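Local coordinates for effector protein Lem4 (lpg1101) (Legionella pneumophila subsp. pneumophila, PDB 6CGK) that dephosphorylates phosphotyrosine as a membrane-associated, magnesium-dependent phosphatase of the haloacid dehalogenase superfamily, injected into host cells as a bacterial effector, at residues P147-D155 with W188-C199. The protein carries 1 engineered substitution. Numbering follows the deposited sequence.
Sequences PGFRLICDD and WGEYFKEILTNC. With MG (magnesium ion), chain C.
Phe149 sets its ring against the C-terminal end of helix 188-198, where CD1 meets CB of Asn198 at 3.5 Å, CE2 meets CG1 of Ile195 at 3.8 Å, and SG of Cys199 touches CB and CD2, lying oblique to the ring. CG of Phe149 lies anti to the backbone N (chi1 177°), which turns the ring toward the helix. The Asn198 amide runs nearly parallel to this ring, the planes 9° apart, and is held by a nearly straight hydrogen bond from ND2 back to Glu194 O (2.6 Å). Further along, Leu151 sets CD2 against CB of Tyr191, 4.0 Å away, and CD1 beside OE1 of Glu194, a carboxylate oxygen that is hydrogen-bonded to His179. Strand 150-154, between the central strand 19-23 and the edge strand 176-180 of the parallel sheet, thus packs one face on a helix running almost antiparallel to it, at 165°, in the Rossmann-like core of the HAD domain. On the other face, Ile152 and Asp154 touch helix 157-169. Cys153 is the last of the three residues on this side to meet the helix: its SG lies 3.9 Å from CE2 of Tyr191 and 4.0 Å from CZ3 of Trp188, oblique to both rings. Just beyond, Asp155 OD1 binds magnesium at 2.3 Å together with the engineered Asn23 and the backbone oxygen of Asp25, while Asp154 OD1 reaches the metal through a water.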
loop_
_atom_site.group_PDB
_atom_site.type_symbol
_atom_site.label_atom_id
_atom_site.label_comp_id
_atom_site.label_asym_id
_atom_site.label_seq_id
_atom_site.Cartn_x
_atom_site.Cartn_y
_atom_site.Cartn_z
ATOM N N PRO A 147 -0.816 -10.142 -16.773
ATOM C CA PRO A 147 0.567 -10.356 -16.331
ATOM C C PRO A 147 1.443 -9.165 -16.665
ATOM O O PRO A 147 1.218 -8.458 -17.647
ATOM C CB PRO A 147 1.014 -11.592 -17.126
ATOM C CG PRO A 147 0.005 -11.791 -18.143
ATOM C CD PRO A 147 -1.267 -11.169 -17.716
ATOM N N GLY A 148 2.490 -9.005 -15.879
ATOM C CA GLY A 148 3.420 -7.903 -16.074
ATOM C C GLY A 148 4.261 -7.725 -14.815
ATOM O O GLY A 148 4.548 -8.686 -14.108
ATOM N N PHE A 149 4.607 -6.482 -14.533
ATOM C CA PHE A 149 5.517 -6.200 -13.438
ATOM C C PHE A 149 4.782 -6.217 -12.108
ATOM O O PHE A 149 3.653 -5.733 -12.004
ATOM C CB PHE A 149 6.184 -4.839 -13.655
ATOM C CG PHE A 149 7.081 -4.422 -12.538
ATOM C CD1 PHE A 149 8.305 -5.039 -12.336
ATOM C CD2 PHE A 149 6.708 -3.394 -11.692
ATOM C CE1 PHE A 149 9.147 -4.631 -11.293
ATOM C CE2 PHE A 149 7.543 -2.980 -10.639
ATOM C CZ PHE A 149 8.764 -3.599 -10.451
ATOM N N ARG A 150 5.423 -6.793 -11.093
ATOM C CA ARG A 150 4.871 -6.822 -9.739
ATOM C C ARG A 150 5.940 -6.405 -8.744
ATOM O O ARG A 150 7.034 -6.985 -8.715
ATOM C CB ARG A 150 4.336 -8.218 -9.349
ATOM C CG ARG A 150 3.136 -8.714 -10.155
ATOM C CD ARG A 150 1.906 -7.805 -9.969
ATOM N NE ARG A 150 0.745 -8.323 -10.725
ATOM C CZ ARG A 150 0.517 -8.075 -12.018
ATOM N NH1 ARG A 150 1.361 -7.318 -12.720
ATOM N NH2 ARG A 150 -0.566 -8.568 -12.613
ATOM N N LEU A 151 5.611 -5.413 -7.923
ATOM C CA LEU A 151 6.447 -4.995 -6.807
ATOM C C LEU A 151 5.667 -5.266 -5.528
ATOM O O LEU A 151 4.482 -4.929 -5.447
ATOM C CB LEU A 151 6.817 -3.507 -6.918
ATOM C CG LEU A 151 7.545 -2.885 -5.721
ATOM C CD1 LEU A 151 8.872 -3.583 -5.443
ATOM C CD2 LEU A 151 7.755 -1.391 -5.940
ATOM N N ILE A 152 6.312 -5.914 -4.553
ATOM C CA ILE A 152 5.693 -6.235 -3.264
ATOM C C ILE A 152 6.646 -5.787 -2.183
ATOM O O ILE A 152 7.806 -6.218 -2.167
ATOM C CB ILE A 152 5.425 -7.739 -3.098
ATOM C CG1 ILE A 152 4.468 -8.257 -4.163
ATOM C CG2 ILE A 152 4.953 -8.045 -1.657
ATOM C CD1 ILE A 152 4.305 -9.793 -4.088
ATOM N N CYS A 153 6.158 -4.944 -1.276
ATOM C CA CYS A 153 6.917 -4.508 -0.109
ATOM C C CYS A 153 6.155 -4.849 1.165
ATOM O O CYS A 153 4.977 -4.493 1.304
ATOM C CB CYS A 153 7.186 -3.005 -0.159
ATOM S SG CYS A 153 8.192 -2.564 -1.569
ATOM N N ASP A 154 6.825 -5.539 2.091
ATOM C CA ASP A 154 6.243 -5.846 3.390
ATOM C C ASP A 154 7.354 -5.878 4.429
ATOM O O ASP A 154 8.461 -6.340 4.147
ATOM C CB ASP A 154 5.498 -7.183 3.352
ATOM C CG ASP A 154 4.404 -7.276 4.386
ATOM O OD1 ASP A 154 4.625 -6.865 5.541
ATOM O OD2 ASP A 154 3.314 -7.775 4.041
ATOM N N ASP A 155 7.058 -5.377 5.628
ATOM C CA ASP A 155 8.018 -5.467 6.724
ATOM C C ASP A 155 7.926 -6.789 7.485
ATOM O O ASP A 155 8.828 -7.103 8.272
ATOM C CB ASP A 155 7.816 -4.325 7.705
ATOM C CG ASP A 155 6.445 -4.359 8.341
ATOM O OD1 ASP A 155 5.473 -4.389 7.572
ATOM O OD2 ASP A 155 6.341 -4.368 9.589
ATOM N N TRP A 188 12.957 3.245 -1.263
ATOM C CA TRP A 188 11.891 3.614 -2.196
ATOM C C TRP A 188 12.446 4.204 -3.486
ATOM O O TRP A 188 11.925 3.929 -4.576
ATOM C CB TRP A 188 10.925 4.587 -1.516
ATOM C CG TRP A 188 10.251 3.972 -0.329
ATOM C CD1 TRP A 188 10.502 4.233 0.990
ATOM C CD2 TRP A 188 9.231 2.965 -0.350
ATOM N NE1 TRP A 188 9.690 3.455 1.799
ATOM C CE2 TRP A 188 8.900 2.673 0.997
ATOM C CE3 TRP A 188 8.550 2.298 -1.374
ATOM C CZ2 TRP A 188 7.925 1.733 1.338
ATOM C CZ3 TRP A 188 7.588 1.375 -1.037
ATOM C CH2 TRP A 188 7.282 1.095 0.305
ATOM N N GLY A 189 13.510 5.003 -3.393
ATOM C CA GLY A 189 14.122 5.542 -4.598
ATOM C C GLY A 189 14.602 4.458 -5.544
ATOM O O GLY A 189 14.419 4.557 -6.760
ATOM N N GLU A 190 15.220 3.406 -5.001
ATOM C CA GLU A 190 15.621 2.270 -5.829
ATOM C C GLU A 190 14.414 1.530 -6.387
ATOM O O GLU A 190 14.452 1.036 -7.521
ATOM C CB GLU A 190 16.504 1.325 -5.023
ATOM C CG GLU A 190 17.916 1.842 -4.855
ATOM C CD GLU A 190 18.795 0.904 -4.051
ATOM O OE1 GLU A 190 19.535 1.389 -3.163
ATOM O OE2 GLU A 190 18.745 -0.319 -4.305
ATOM N N TYR A 191 13.334 1.429 -5.609
ATOM C CA TYR A 191 12.140 0.755 -6.115
ATOM C C TYR A 191 11.492 1.555 -7.233
ATOM O O TYR A 191 10.925 0.971 -8.162
ATOM C CB TYR A 191 11.122 0.509 -4.998
ATOM C CG TYR A 191 11.694 -0.128 -3.748
ATOM C CD1 TYR A 191 12.903 -0.815 -3.777
ATOM C CD2 TYR A 191 11.030 -0.025 -2.520
ATOM C CE1 TYR A 191 13.436 -1.383 -2.614
ATOM C CE2 TYR A 191 11.553 -0.596 -1.367
ATOM C CZ TYR A 191 12.753 -1.267 -1.423
ATOM O OH TYR A 191 13.285 -1.817 -0.271
ATOM N N PHE A 192 11.554 2.887 -7.160
ATOM C CA PHE A 192 11.064 3.694 -8.268
ATOM C C PHE A 192 11.879 3.419 -9.515
ATOM O O PHE A 192 11.330 3.291 -10.617
ATOM C CB PHE A 192 11.106 5.179 -7.905
ATOM C CG PHE A 192 10.319 6.035 -8.837
ATOM C CD1 PHE A 192 8.937 6.039 -8.792
ATOM C CD2 PHE A 192 10.955 6.824 -9.782
ATOM C CE1 PHE A 192 8.204 6.815 -9.670
ATOM C CE2 PHE A 192 10.222 7.602 -10.650
ATOM C CZ PHE A 192 8.843 7.599 -10.580
ATOM N N LYS A 193 13.197 3.303 -9.361
ATOM C CA LYS A 193 14.020 2.942 -10.503
ATOM C C LYS A 193 13.602 1.582 -11.055
ATOM O O LYS A 193 13.554 1.390 -12.275
ATOM C CB LYS A 193 15.497 2.961 -10.105
ATOM C CG LYS A 193 16.425 2.568 -11.231
ATOM C CD LYS A 193 17.858 2.499 -10.766
ATOM C CE LYS A 193 18.348 3.840 -10.267
ATOM N NZ LYS A 193 19.817 3.913 -10.471
ATOM N N GLU A 194 13.256 0.637 -10.169
ATOM C CA GLU A 194 12.844 -0.693 -10.616
ATOM C C GLU A 194 11.550 -0.636 -11.426
ATOM O O GLU A 194 11.420 -1.319 -12.449
ATOM C CB GLU A 194 12.673 -1.637 -9.417
ATOM C CG GLU A 194 13.953 -1.959 -8.625
ATOM C CD GLU A 194 13.715 -2.958 -7.475
ATOM O OE1 GLU A 194 12.547 -3.124 -7.035
ATOM O OE2 GLU A 194 14.703 -3.576 -7.008
ATOM N N ILE A 195 10.573 0.162 -10.983
ATOM C CA ILE A 195 9.364 0.343 -11.787
ATOM C C ILE A 195 9.728 0.844 -13.180
ATOM O O ILE A 195 9.362 0.242 -14.195
ATOM C CB ILE A 195 8.385 1.306 -11.100
ATOM C CG1 ILE A 195 7.859 0.707 -9.801
ATOM C CG2 ILE A 195 7.241 1.630 -12.036
ATOM C CD1 ILE A 195 7.115 1.726 -8.935
ATOM N N LEU A 196 10.460 1.958 -13.250
ATOM C CA LEU A 196 10.754 2.564 -14.547
ATOM C C LEU A 196 11.579 1.633 -15.427
ATOM O O LEU A 196 11.414 1.615 -16.654
ATOM C CB LEU A 196 11.494 3.891 -14.357
ATOM C CG LEU A 196 10.740 5.041 -13.695
ATOM C CD1 LEU A 196 11.569 6.316 -13.803
ATOM C CD2 LEU A 196 9.386 5.236 -14.344
ATOM N N THR A 197 12.497 0.876 -14.818
ATOM C CA THR A 197 13.331 -0.058 -15.577
ATOM C C THR A 197 12.530 -1.225 -16.143
ATOM O O THR A 197 12.928 -1.803 -17.156
ATOM C CB THR A 197 14.463 -0.604 -14.698
ATOM O OG1 THR A 197 15.259 0.482 -14.199
ATOM C CG2 THR A 197 15.346 -1.536 -15.499
ATOM N N ASN A 198 11.415 -1.594 -15.515
ATOM C CA ASN A 198 10.659 -2.769 -15.924
ATOM C C ASN A 198 9.308 -2.456 -16.558
ATOM O O ASN A 198 8.601 -3.387 -16.945
ATOM C CB ASN A 198 10.442 -3.701 -14.725
ATOM C CG ASN A 198 11.732 -4.309 -14.221
ATOM O OD1 ASN A 198 12.175 -5.339 -14.712
ATOM N ND2 ASN A 198 12.341 -3.673 -13.233
ATOM N N CYS A 199 8.916 -1.188 -16.667
ATOM C CA CYS A 199 7.606 -0.813 -17.208
ATOM C C CYS A 199 7.839 0.193 -18.334
ATOM O O CYS A 199 7.902 1.403 -18.096
ATOM C CB CYS A 199 6.689 -0.236 -16.131
ATOM S SG CYS A 199 6.326 -1.345 -14.726
HETATM MG MG MG C . 3.279 -4.245 8.161
HETATM O O HOH W 1 3.069 -6.278 7.760
HETATM O O HOH W 2 3.655 -4.623 10.139
#